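Local coordinates for protein ribose 5-phosphate isomerase (Giardia lamblia, PDB 3S5P) that probably interconverts ribose 5-phosphate and ribulose 5-phosphate, the aldose-ketose isomerisation of the pentose phosphate pathway, as a type B isomerase, at residues H46-M51 and R143-N148; Q40-A45 and G133-A138; V24-D29 and D34-L39; I69-V74 and K100-A105. All coordinates share one frame; numbering follows the deposited sequence.

Interaction 1 of 4, residues H46-M51 and R143-N148; sequences HGYEVM and RFLSTN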
loop_
_atom_site.group_PDB
_atom_site.type_symbol
_atom_site.label_atom_id
_atom_site.label_comp_id
_atom_site.label_asym_id
_atom_site.label_seq_id
_atom_site.Cartn_x
_atom_site.Cartn_y
_atom_site.Cartn_z
ATOM N N HIS A 46 17.157 -6.947 -18.448
ATOM C CA HIS A 46 16.516 -8.225 -18.180
ATOM C C HIS A 46 15.410 -8.496 -19.178
ATOM O O HIS A 46 14.531 -9.332 -18.942
ATOM C CB HIS A 46 16.049 -8.329 -16.720
ATOM C CG HIS A 46 17.191 -8.367 -15.745
ATOM N ND1 HIS A 46 17.439 -7.352 -14.842
ATOM C CD2 HIS A 46 18.186 -9.272 -15.577
ATOM C CE1 HIS A 46 18.517 -7.648 -14.138
ATOM N NE2 HIS A 46 18.993 -8.804 -14.569
ATOM N N GLY A 47 15.466 -7.786 -20.304
ATOM C CA GLY A 47 14.656 -8.115 -21.476
ATOM C C GLY A 47 13.299 -7.456 -21.570
ATOM O O GLY A 47 12.576 -7.724 -22.506
ATOM N N TYR A 48 12.947 -6.592 -20.612
ATOM C CA TYR A 48 11.612 -5.945 -20.607
ATOM C C TYR A 48 11.532 -4.784 -21.606
ATOM O O TYR A 48 12.537 -4.144 -21.916
ATOM C CB TYR A 48 11.183 -5.500 -19.193
ATOM C CG TYR A 48 11.061 -6.659 -18.224
ATOM C CD1 TYR A 48 9.898 -7.433 -18.165
ATOM C CD2 TYR A 48 12.134 -7.008 -17.383
ATOM C CE1 TYR A 48 9.810 -8.514 -17.301
ATOM C CE2 TYR A 48 12.042 -8.082 -16.511
ATOM C CZ TYR A 48 10.886 -8.829 -16.479
ATOM O OH TYR A 48 10.810 -9.890 -15.615
ATOM N N GLU A 49 10.339 -4.532 -22.122
ATOM C CA GLU A 49 10.126 -3.400 -23.015
ATOM C C GLU A 49 9.756 -2.213 -22.139
ATOM O O GLU A 49 8.665 -2.170 -21.583
ATOM C CB GLU A 49 9.032 -3.715 -24.050
ATOM N N VAL A 50 10.692 -1.290 -21.991
ATOM C CA VAL A 50 10.554 -0.116 -21.133
ATOM C C VAL A 50 9.949 1.068 -21.869
ATOM O O VAL A 50 10.312 1.392 -23.035
ATOM C CB VAL A 50 11.933 0.321 -20.529
ATOM C CG1 VAL A 50 11.880 1.722 -19.948
ATOM C CG2 VAL A 50 12.402 -0.676 -19.472
ATOM N N MET A 51 9.048 1.726 -21.161
ATOM C CA MET A 51 8.437 2.960 -21.597
ATOM C C MET A 51 8.637 3.988 -20.509
ATOM O O MET A 51 8.004 3.938 -19.444
ATOM C CB MET A 51 6.958 2.759 -21.856
ATOM C CG MET A 51 6.670 1.976 -23.116
ATOM S SD MET A 51 4.996 1.299 -23.117
ATOM C CE MET A 51 4.072 2.633 -22.293
ATOM N N ARG A 143 11.033 -8.888 -8.866
ATOM C CA ARG A 143 10.053 -9.881 -8.394
ATOM C C ARG A 143 8.624 -9.509 -8.824
ATOM O O ARG A 143 7.845 -10.370 -9.232
ATOM C CB ARG A 143 10.148 -10.069 -6.887
ATOM C CG ARG A 143 9.152 -11.050 -6.302
ATOM C CD ARG A 143 9.437 -12.477 -6.718
ATOM N NE ARG A 143 10.852 -12.718 -6.537
ATOM C CZ ARG A 143 11.407 -13.138 -5.406
ATOM N NH1 ARG A 143 10.661 -13.409 -4.319
ATOM N NH2 ARG A 143 12.718 -13.313 -5.375
ATOM N N PHE A 144 8.307 -8.218 -8.794
ATOM C CA PHE A 144 7.013 -7.723 -9.303
ATOM C C PHE A 144 6.821 -8.111 -10.797
ATOM O O PHE A 144 5.734 -8.536 -11.212
ATOM C CB PHE A 144 6.928 -6.194 -9.093
ATOM C CG PHE A 144 5.583 -5.582 -9.422
ATOM C CD1 PHE A 144 4.583 -5.484 -8.454
ATOM C CD2 PHE A 144 5.334 -5.032 -10.683
ATOM C CE1 PHE A 144 3.353 -4.879 -8.727
ATOM C CE2 PHE A 144 4.074 -4.416 -10.965
ATOM C CZ PHE A 144 3.089 -4.357 -9.972
ATOM N N LEU A 145 7.877 -7.994 -11.604
ATOM C CA LEU A 145 7.721 -8.172 -13.059
ATOM C C LEU A 145 7.666 -9.640 -13.460
ATOM O O LEU A 145 7.113 -9.986 -14.513
ATOM C CB LEU A 145 8.827 -7.430 -13.820
ATOM C CG LEU A 145 8.891 -5.893 -13.769
ATOM C CD1 LEU A 145 10.045 -5.398 -14.685
ATOM C CD2 LEU A 145 7.567 -5.177 -14.129
ATOM N N SER A 146 8.226 -10.512 -12.621
ATOM C CA SER A 146 8.307 -11.929 -12.990
ATOM C C SER A 146 7.283 -12.815 -12.287
ATOM O O SER A 146 7.262 -14.013 -12.520
ATOM C CB SER A 146 9.712 -12.475 -12.747
ATOM O OG SER A 146 10.029 -12.492 -11.365
ATOM N N THR A 147 6.450 -12.255 -11.413
ATOM C CA THR A 147 5.447 -13.047 -10.707
ATOM C C THR A 147 4.115 -12.848 -11.416
ATOM O O THR A 147 3.760 -11.728 -11.739
ATOM C CB THR A 147 5.346 -12.615 -9.222
ATOM O OG1 THR A 147 6.637 -12.713 -8.616
ATOM C CG2 THR A 147 4.379 -13.493 -8.453
ATOM N N ASN A 148 3.411 -13.939 -11.692
ATOM C CA ASN A 148 2.066 -13.897 -12.289
ATOM C C ASN A 148 0.939 -13.926 -11.249
ATOM O O ASN A 148 1.095 -14.508 -10.180
ATOM C CB ASN A 148 1.888 -15.073 -13.256
ATOM C CG ASN A 148 2.771 -14.947 -14.483
ATOM O OD1 ASN A 148 3.172 -13.847 -14.864
ATOM N ND2 ASN A 148 3.074 -16.075 -15.110
#

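Interaction 2 of 4, residues Q40-A45 and G133-A138; sequences QQRASA and GPEVAA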
loop_
_atom_site.group_PDB
_atom_site.type_symbol
_atom_site.label_atom_id
_atom_site.label_comp_id
_atom_site.label_asym_id
_atom_site.label_seq_id
_atom_site.Cartn_x
_atom_site.Cartn_y
_atom_site.Cartn_z
ATOM N N GLN A 40 14.801 1.634 -14.776
ATOM C CA GLN A 40 14.640 1.499 -16.246
ATOM C C GLN A 40 15.777 0.704 -16.891
ATOM O O GLN A 40 15.511 -0.257 -17.629
ATOM C CB GLN A 40 14.493 2.857 -16.936
ATOM C CG GLN A 40 13.094 3.446 -16.828
ATOM C CD GLN A 40 13.034 4.926 -17.202
ATOM O OE1 GLN A 40 12.071 5.624 -16.864
ATOM N NE2 GLN A 40 14.060 5.407 -17.906
ATOM N N GLN A 41 17.023 1.081 -16.590
ATOM C CA GLN A 41 18.198 0.355 -17.091
ATOM C C GLN A 41 18.129 -1.124 -16.722
ATOM O O GLN A 41 18.276 -1.986 -17.583
ATOM C CB GLN A 41 19.505 0.975 -16.576
ATOM N N ARG A 42 17.877 -1.401 -15.441
ATOM C CA ARG A 42 17.782 -2.774 -14.925
ATOM C C ARG A 42 16.703 -3.604 -15.634
ATOM O O ARG A 42 16.933 -4.762 -15.970
ATOM C CB ARG A 42 17.531 -2.786 -13.407
ATOM C CG ARG A 42 18.719 -2.353 -12.553
ATOM C CD ARG A 42 19.867 -3.358 -12.606
ATOM N NE ARG A 42 21.053 -2.893 -11.881
ATOM C CZ ARG A 42 21.297 -3.109 -10.585
ATOM N NH1 ARG A 42 20.429 -3.782 -9.844
ATOM N NH2 ARG A 42 22.413 -2.648 -10.022
ATOM N N ALA A 43 15.529 -3.019 -15.844
ATOM C CA ALA A 43 14.472 -3.718 -16.575
ATOM C C ALA A 43 14.823 -3.951 -18.055
ATOM O O ALA A 43 14.507 -5.007 -18.593
ATOM C CB ALA A 43 13.136 -3.001 -16.426
ATOM N N SER A 44 15.487 -2.983 -18.699
ATOM C CA SER A 44 15.952 -3.148 -20.092
ATOM C C SER A 44 16.859 -4.347 -20.236
ATOM O O SER A 44 16.724 -5.130 -21.187
ATOM C CB SER A 44 16.742 -1.931 -20.601
ATOM O OG SER A 44 15.922 -0.805 -20.820
ATOM N N ALA A 45 17.797 -4.467 -19.297
ATOM C CA ALA A 45 18.862 -5.472 -19.386
ATOM C C ALA A 45 18.347 -6.879 -19.053
ATOM O O ALA A 45 19.016 -7.881 -19.354
ATOM C CB ALA A 45 20.058 -5.090 -18.496
ATOM N N GLY A 133 16.147 1.819 -0.716
ATOM C CA GLY A 133 17.451 1.862 -1.331
ATOM C C GLY A 133 17.389 1.331 -2.737
ATOM O O GLY A 133 16.547 0.494 -3.045
ATOM N N PRO A 134 18.284 1.819 -3.608
ATOM C CA PRO A 134 18.213 1.443 -5.015
ATOM C C PRO A 134 18.268 -0.079 -5.295
ATOM O O PRO A 134 17.593 -0.547 -6.193
ATOM C CB PRO A 134 19.427 2.154 -5.656
ATOM C CG PRO A 134 19.918 3.135 -4.629
ATOM C CD PRO A 134 19.448 2.676 -3.290
ATOM N N GLU A 135 19.057 -0.834 -4.537
ATOM C CA GLU A 135 19.201 -2.265 -4.810
ATOM C C GLU A 135 17.982 -3.034 -4.335
ATOM O O GLU A 135 17.560 -3.967 -4.980
ATOM C CB GLU A 135 20.513 -2.855 -4.253
ATOM C CG GLU A 135 21.786 -2.354 -4.951
ATOM C CD GLU A 135 21.870 -2.683 -6.440
ATOM O OE1 GLU A 135 21.105 -3.511 -6.944
ATOM O OE2 GLU A 135 22.727 -2.112 -7.132
ATOM N N VAL A 136 17.400 -2.615 -3.225
ATOM C CA VAL A 136 16.149 -3.215 -2.746
ATOM C C VAL A 136 14.999 -2.869 -3.688
ATOM O O VAL A 136 14.142 -3.709 -3.956
ATOM C CB VAL A 136 15.839 -2.790 -1.279
ATOM C CG1 VAL A 136 14.448 -3.227 -0.819
ATOM C CG2 VAL A 136 16.876 -3.351 -0.345
ATOM N N ALA A 137 14.979 -1.640 -4.200
ATOM C CA ALA A 137 13.955 -1.221 -5.132
ATOM C C ALA A 137 14.050 -2.052 -6.419
ATOM O O ALA A 137 13.039 -2.447 -6.980
ATOM C CB ALA A 137 14.099 0.270 -5.441
ATOM N N ALA A 138 15.271 -2.306 -6.894
ATOM C CA ALA A 138 15.452 -3.133 -8.100
ATOM C C ALA A 138 15.037 -4.580 -7.857
ATOM O O ALA A 138 14.519 -5.237 -8.746
ATOM C CB ALA A 138 16.909 -3.058 -8.620
#

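Interaction 3 of 4, residues V24-D29 and D34-L39; sequences VAFASD and DLRMFL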
loop_
_atom_site.group_PDB
_atom_site.type_symbol
_atom_site.label_atom_id
_atom_site.label_comp_id
_atom_site.label_asym_id
_atom_site.label_seq_id
_atom_site.Cartn_x
_atom_site.Cartn_y
_atom_site.Cartn_z
ATOM N N VAL A 24 6.461 -2.425 -19.827
ATOM C CA VAL A 24 6.503 -1.788 -18.518
ATOM C C VAL A 24 6.669 -0.256 -18.596
ATOM O O VAL A 24 7.659 0.238 -19.121
ATOM C CB VAL A 24 7.664 -2.382 -17.689
ATOM C CG1 VAL A 24 7.569 -1.944 -16.233
ATOM C CG2 VAL A 24 7.708 -3.920 -17.830
ATOM N N ALA A 25 5.709 0.486 -18.058
ATOM C CA ALA A 25 5.786 1.950 -18.022
ATOM C C ALA A 25 6.389 2.453 -16.717
ATOM O O ALA A 25 6.212 1.827 -15.663
ATOM C CB ALA A 25 4.434 2.565 -18.252
ATOM N N PHE A 26 7.125 3.566 -16.794
ATOM C CA PHE A 26 7.818 4.135 -15.645
ATOM C C PHE A 26 7.534 5.634 -15.557
ATOM O O PHE A 26 7.639 6.345 -16.564
ATOM C CB PHE A 26 9.338 3.971 -15.790
ATOM C CG PHE A 26 9.859 2.571 -15.590
ATOM C CD1 PHE A 26 10.526 2.226 -14.437
ATOM C CD2 PHE A 26 9.756 1.629 -16.585
ATOM C CE1 PHE A 26 11.043 0.934 -14.273
ATOM C CE2 PHE A 26 10.277 0.338 -16.436
ATOM C CZ PHE A 26 10.916 -0.013 -15.278
ATOM N N ALA A 27 7.191 6.117 -14.362
ATOM C CA ALA A 27 7.005 7.551 -14.126
ATOM C C ALA A 27 7.512 7.891 -12.722
ATOM O O ALA A 27 7.531 7.017 -11.819
ATOM C CB ALA A 27 5.547 7.948 -14.303
ATOM N N SER A 28 7.963 9.118 -12.521
ATOM C CA SER A 28 8.478 9.488 -11.196
ATOM C C SER A 28 8.276 10.964 -10.891
ATOM O O SER A 28 8.075 11.753 -11.810
ATOM C CB SER A 28 9.947 9.101 -11.044
ATOM O OG SER A 28 10.738 9.781 -11.987
ATOM N N ASP A 29 8.291 11.324 -9.606
ATOM C CA ASP A 29 8.304 12.748 -9.215
ATOM C C ASP A 29 9.686 13.359 -9.500
ATOM O O ASP A 29 10.593 12.659 -9.974
ATOM C CB ASP A 29 7.892 12.934 -7.741
ATOM C CG ASP A 29 8.878 12.313 -6.760
ATOM O OD1 ASP A 29 8.869 12.750 -5.587
ATOM O OD2 ASP A 29 9.675 11.415 -7.135
ATOM N N ASP A 34 16.641 9.773 -10.687
ATOM C CA ASP A 34 17.774 8.849 -10.546
ATOM C C ASP A 34 17.279 7.407 -10.400
ATOM O O ASP A 34 17.603 6.559 -11.217
ATOM C CB ASP A 34 18.654 9.200 -9.336
ATOM C CG ASP A 34 19.156 10.624 -9.362
ATOM O OD1 ASP A 34 20.392 10.817 -9.387
ATOM O OD2 ASP A 34 18.312 11.545 -9.341
ATOM N N LEU A 35 16.483 7.144 -9.365
ATOM C CA LEU A 35 15.911 5.811 -9.155
ATOM C C LEU A 35 15.165 5.309 -10.393
ATOM O O LEU A 35 15.380 4.186 -10.823
ATOM C CB LEU A 35 15.036 5.776 -7.900
ATOM C CG LEU A 35 14.589 4.384 -7.461
ATOM C CD1 LEU A 35 15.793 3.448 -7.201
ATOM C CD2 LEU A 35 13.696 4.499 -6.251
ATOM N N ARG A 36 14.340 6.168 -10.992
ATOM C CA ARG A 36 13.529 5.769 -12.154
ATOM C C ARG A 36 14.390 5.229 -13.290
ATOM O O ARG A 36 14.147 4.119 -13.796
ATOM C CB ARG A 36 12.660 6.913 -12.676
ATOM C CG ARG A 36 11.541 6.370 -13.544
ATOM C CD ARG A 36 10.750 7.417 -14.276
ATOM N NE ARG A 36 11.522 8.015 -15.359
ATOM C CZ ARG A 36 11.872 9.300 -15.399
ATOM N NH1 ARG A 36 12.577 9.760 -16.425
ATOM N NH2 ARG A 36 11.519 10.130 -14.417
ATOM N N MET A 37 15.404 6.027 -13.644
ATOM C CA MET A 37 16.377 5.720 -14.692
ATOM C C MET A 37 17.149 4.462 -14.401
ATOM O O MET A 37 17.396 3.640 -15.289
ATOM C CB MET A 37 17.386 6.868 -14.826
ATOM C CG MET A 37 16.761 8.169 -15.200
ATOM S SD MET A 37 16.754 8.304 -16.976
ATOM C CE MET A 37 18.336 9.134 -17.208
ATOM N N PHE A 38 17.555 4.343 -13.146
ATOM C CA PHE A 38 18.282 3.188 -12.677
ATOM C C PHE A 38 17.410 1.917 -12.852
ATOM O O PHE A 38 17.857 0.935 -13.447
ATOM C CB PHE A 38 18.705 3.445 -11.227
ATOM C CG PHE A 38 19.251 2.253 -10.533
ATOM C CD1 PHE A 38 20.587 1.898 -10.685
ATOM C CD2 PHE A 38 18.431 1.486 -9.708
ATOM C CE1 PHE A 38 21.100 0.792 -10.048
ATOM C CE2 PHE A 38 18.933 0.376 -9.055
ATOM C CZ PHE A 38 20.268 0.020 -9.227
ATOM N N LEU A 39 16.166 1.956 -12.368
ATOM C CA LEU A 39 15.215 0.834 -12.518
ATOM C C LEU A 39 14.889 0.565 -13.986
ATOM O O LEU A 39 14.733 -0.593 -14.389
ATOM C CB LEU A 39 13.912 1.081 -11.730
ATOM C CG LEU A 39 14.045 1.308 -10.222
ATOM C CD1 LEU A 39 12.730 1.760 -9.657
ATOM C CD2 LEU A 39 14.500 0.032 -9.551
#

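Interaction 4 of 4, residues I69-V74 and K100-A105; sequences IGCEAV and KGIRCA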
loop_
_atom_site.group_PDB
_atom_site.type_symbol
_atom_site.label_atom_id
_atom_site.label_comp_id
_atom_site.label_asym_id
_atom_site.label_seq_id
_atom_site.Cartn_x
_atom_site.Cartn_y
_atom_site.Cartn_z
ATOM N N ILE A 69 -0.642 9.858 -15.320
ATOM C CA ILE A 69 0.067 9.521 -16.558
ATOM C C ILE A 69 0.564 8.067 -16.603
ATOM O O ILE A 69 0.321 7.358 -17.579
ATOM C CB ILE A 69 1.224 10.543 -16.850
ATOM C CG1 ILE A 69 0.650 11.880 -17.328
ATOM C CG2 ILE A 69 2.225 10.009 -17.882
ATOM C CD1 ILE A 69 1.584 13.047 -17.109
ATOM N N GLY A 70 1.253 7.627 -15.554
ATOM C CA GLY A 70 1.681 6.230 -15.458
ATOM C C GLY A 70 0.498 5.283 -15.577
ATOM O O GLY A 70 0.518 4.326 -16.359
ATOM N N CYS A 71 -0.556 5.571 -14.825
ATOM C CA CYS A 71 -1.670 4.641 -14.728
ATOM C C CYS A 71 -2.412 4.572 -16.036
ATOM O O CYS A 71 -2.943 3.518 -16.390
ATOM C CB CYS A 71 -2.604 5.006 -13.576
ATOM S SG CYS A 71 -1.793 4.731 -11.996
ATOM N N GLU A 72 -2.409 5.682 -16.775
ATOM C CA GLU A 72 -3.197 5.755 -17.998
ATOM C C GLU A 72 -2.580 4.912 -19.112
ATOM O O GLU A 72 -3.273 4.498 -20.063
ATOM C CB GLU A 72 -3.393 7.214 -18.435
ATOM C CG GLU A 72 -4.448 7.978 -17.618
ATOM C CD GLU A 72 -4.503 9.491 -17.935
ATOM O OE1 GLU A 72 -3.671 9.997 -18.734
ATOM O OE2 GLU A 72 -5.385 10.181 -17.367
ATOM N N ALA A 73 -1.272 4.665 -19.010
ATOM C CA ALA A 73 -0.597 3.759 -19.961
ATOM C C ALA A 73 -1.154 2.321 -19.766
ATOM O O ALA A 73 -1.276 1.550 -20.715
ATOM C CB ALA A 73 0.912 3.793 -19.745
ATOM N N VAL A 74 -1.495 1.993 -18.533
ATOM C CA VAL A 74 -2.034 0.679 -18.205
ATOM C C VAL A 74 -3.505 0.605 -18.601
ATOM O O VAL A 74 -3.917 -0.336 -19.274
ATOM C CB VAL A 74 -1.853 0.364 -16.702
ATOM C CG1 VAL A 74 -2.544 -0.960 -16.320
ATOM C CG2 VAL A 74 -0.370 0.326 -16.370
ATOM N N LYS A 100 -10.214 3.612 -11.418
ATOM C CA LYS A 100 -10.830 2.361 -11.805
ATOM C C LYS A 100 -9.822 1.494 -12.570
ATOM O O LYS A 100 -9.051 1.999 -13.393
ATOM C CB LYS A 100 -12.099 2.646 -12.605
ATOM C CG LYS A 100 -13.219 3.203 -11.724
ATOM C CD LYS A 100 -14.597 3.016 -12.364
ATOM C CE LYS A 100 -15.623 2.520 -11.333
ATOM N NZ LYS A 100 -16.739 1.723 -11.974
ATOM N N GLY A 101 -9.798 0.195 -12.265
ATOM C CA GLY A 101 -8.945 -0.711 -13.018
ATOM C C GLY A 101 -7.457 -0.655 -12.725
ATOM O O GLY A 101 -6.666 -1.272 -13.437
ATOM N N ILE A 102 -7.081 0.090 -11.691
ATOM C CA ILE A 102 -5.710 0.169 -11.203
ATOM C C ILE A 102 -5.617 -0.434 -9.804
ATOM O O ILE A 102 -6.396 -0.120 -8.903
ATOM C CB ILE A 102 -5.186 1.627 -11.153
ATOM C CG1 ILE A 102 -5.098 2.234 -12.557
ATOM C CG2 ILE A 102 -3.788 1.695 -10.524
ATOM C CD1 ILE A 102 -3.874 1.792 -13.356
ATOM N N ARG A 103 -4.635 -1.308 -9.638
ATOM C CA ARG A 103 -4.341 -1.903 -8.362
ATOM C C ARG A 103 -2.866 -1.641 -8.056
ATOM O O ARG A 103 -1.963 -2.273 -8.645
ATOM C CB ARG A 103 -4.652 -3.393 -8.414
ATOM C CG ARG A 103 -6.145 -3.645 -8.531
ATOM C CD ARG A 103 -6.497 -5.055 -9.048
ATOM N NE ARG A 103 -6.060 -5.317 -10.426
ATOM C CZ ARG A 103 -6.720 -4.925 -11.507
ATOM N NH1 ARG A 103 -7.816 -4.166 -11.388
ATOM N NH2 ARG A 103 -6.255 -5.244 -12.714
ATOM N N CYS A 104 -2.635 -0.723 -7.125
ATOM C CA CYS A 104 -1.306 -0.245 -6.856
ATOM C C CYS A 104 -0.805 -0.759 -5.515
ATOM O O CYS A 104 -1.455 -0.612 -4.462
ATOM C CB CYS A 104 -1.246 1.280 -6.956
ATOM S SG CYS A 104 0.365 2.013 -6.649
ATOM N N ALA A 105 0.359 -1.384 -5.592
ATOM C CA ALA A 105 0.980 -2.054 -4.478
ATOM C C ALA A 105 2.190 -1.223 -4.063
ATOM O O ALA A 105 3.101 -1.036 -4.857
ATOM C CB ALA A 105 1.417 -3.433 -4.922
#

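Interaction 1 of 4, residues H46-M51 and R143-N148
With CG anti to the carbonyl carbon in both Tyr48 and Leu145 (chi1 -66° in the leucine), the phenol ring and the leucine branch are set against each other from CB atoms that already face across the contact. The leucine then runs on extended, CD1 anti to CA (chi2 -177°), which carries that methyl over the middle of the ring. Leu145 CD1 lies 3.7 Å from the centroid of the Tyr48 ring and 7° off its normal, evidence for a CH-pi contact on the face and not at the rim. Nearer the hydroxyl end a second carbon takes over: Leu145 CB is 3.6 Å from Tyr48 CZ. Tyr48 OH reaches the backbone near Ser146, standing 4.0 Å from Ser146 N, too far for a hydrogen bond. Ser146 OG instead bonds to Ser142 O, one turn earlier. Both main partners also touch Val24 of strand 23-28 and share one apolar cluster. Gly47, with positive phi, is the C-prime residue of a Schellman motif that ends helix 33-45 within a beta-alpha-beta unit. On this turn the contact packs the C-terminal part of helix 134-146, as part of a parallel alpha/beta fold.

Interaction 2 of 4, residues Q40-A45 and G133-A138
Arg42 and Glu135 meet end-on across two helices in a two-pronged salt bridge, each terminal nitrogen, NH1 and NH2, taking one carboxylate oxygen. Arg42 NH1 donates to Glu135 OE1 at 3.0 Å with an N-H...O angle of 158°. The companion bond, from Arg42 NH2 to Glu135 OE2, has the same length of 3.0 Å and is slightly more bent, at 150°. Both oxygens are approached on the syn side, OE2 through its syn lone pair and OE1 a little out of the carboxylate plane. The two flat groups are 28° apart, so they are nearly coplanar but twisted, which agrees with OE1 sitting in the guanidinium plane while OE2 is tilted from it. Each chain bends at chi2, and the two side chains cross at about a right angle; for Glu135 the bend matters, because its CB does not point at the other helix and yet its carboxylate reaches the arginine.

Ala138 CB also approaches, coming within 3.8 Å of Arg42 NH1. Among the backbone acceptors, Gln40 O takes Ser44 N and, weakly, Ser44 OG; Gln41 O takes Ala45 N, and Arg42 O a weak bond from His46 ND1. In helix 134-146, the carbonyl of the N-cap residue Gly133 accepts Ala137 N, and Pro134 O accepts Ala138 N. The amide of Gln40 serves Arg36 NE through OE1 and Asp52 OD2 through NE2. Chemically, the contact is a charge pair matched atom for atom, with two bonds fixing the rotation of both planar ends; since Glu135 is exposed, solvent probably moderates its strength.

Interaction 3 of 4, residues V24-D29 and D34-L39
Arg36 supplies the polar link to Ser28, and its aliphatic stem much of the packing against strand 23-28. Arg36 NH2 donates to Ser28 OG at 2.6 Å, a short bond with an N-H...O angle of 148°, and the oxygen lies near the guanidinium plane. The arginine chain leaves the helix extended and then bends at chi3 (72°), which brings NH2 to Ser28 OG. The same nitrogen also bonds Thr55 OG1, and Arg36 NE reaches Gln40 OE1, while Asp52 makes a long, weak ion pair with NH1.

The nonpolar contacts follow the strand. Arg36 CD packs on the backbone at Ala27 C, 3.6 Å away, and Arg36 CG sits 4.0 Å from Phe26 CB. Toward the start of the strand segment, Phe26 CE1 meets Leu39 CB at 3.8 Å, the two side chains crossing at about a right angle.

The order of these contacts agrees with the near-antiparallel axes: the segments approach to 8.3 Å and run at 165°, as the first strand and helix of a beta-alpha-beta unit. The chemistry implies a buried cationic group whose charge is probably offset in part by Asp52, through that weak ion pair. Its orientation is fixed by neutral oxygens, with Ser28 from the strand, Thr55 from beyond strand 49-54 and Gln40 from the helix itself.

Interaction 4 of 4, residues I69-V74 and K100-A105
Ile102 points its longer branch at helix 65-75, where Cys71 and Val74, one turn apart, both turn their CB atoms toward it. Its terminal methyl does the touching: Ile102 CD1 is 3.5 Å from Cys71 CB, tighter than usual for two carbons, and 4.2 Å from Val74 CB, a looser contact. The methyl also approaches the helix backbone, with Ile102 CD1 at 3.6 Å from Cys71 O.

The isoleucine torsions account for this. CG1 is anti to the carbonyl carbon (chi1 -65°), and the bend at chi2 (-79°) turns CD1 off the CG1 direction toward Cys71 CB, while CG2 branches off separately. The thiol of Cys71 lies along this forked side chain: Cys71 SG is 3.8 Å from Ile102 CD1 and 3.9 Å from Ile102 CG2, so the sulfur faces both branches. One methyl at the helix surface and a sulfur beside the fork therefore make a packing contact without polar bonds across it. Packing is uneven, close at Cys71 and slacker at Val74.

The Asn123 side chain holds the loop that presents Ile102, its ND2 donating to Gly101 O and its OD1 accepting from Arg103 N. Ile102 O is taken by Lys98 of the second subunit, which places the loop near the dimer interface. Among the surrounding elements, Ile102 rests on Ala124 of strand 124-128, while Cys71 also touches Ala96 of helix 90-97 and both Cys71 and Val74 lie on Cys82 of strand 81-86; the contact thus joins helix 65-75 to the approach of strand 104-106, outermost in this chain's sheet.

Overall arrangement
Along the chain interaction 3 closes first, within the beta-alpha-beta unit of strand 23-28, helix 33-45 and strand 49-54; interactions 1 and 2 then bring helix 134-146 back to that unit, and interaction 4 forms in the chain between. Interactions 2 and 3 share helix 33-45, with centres about 9 Å apart, and touch where Leu39 packs on Ala137 and Ala138. Interactions 1 and 3 meet through neighbouring strands of the parallel sheet. Interactions 2 and 4 lie across the chain's centre, nearest atoms about 10 Å apart, without touching; Ala73 links interaction 4 to interaction 3 at Ala25 and to interaction 1 at Met51. The contacts thus tie helices to each other and to one parallel sheet.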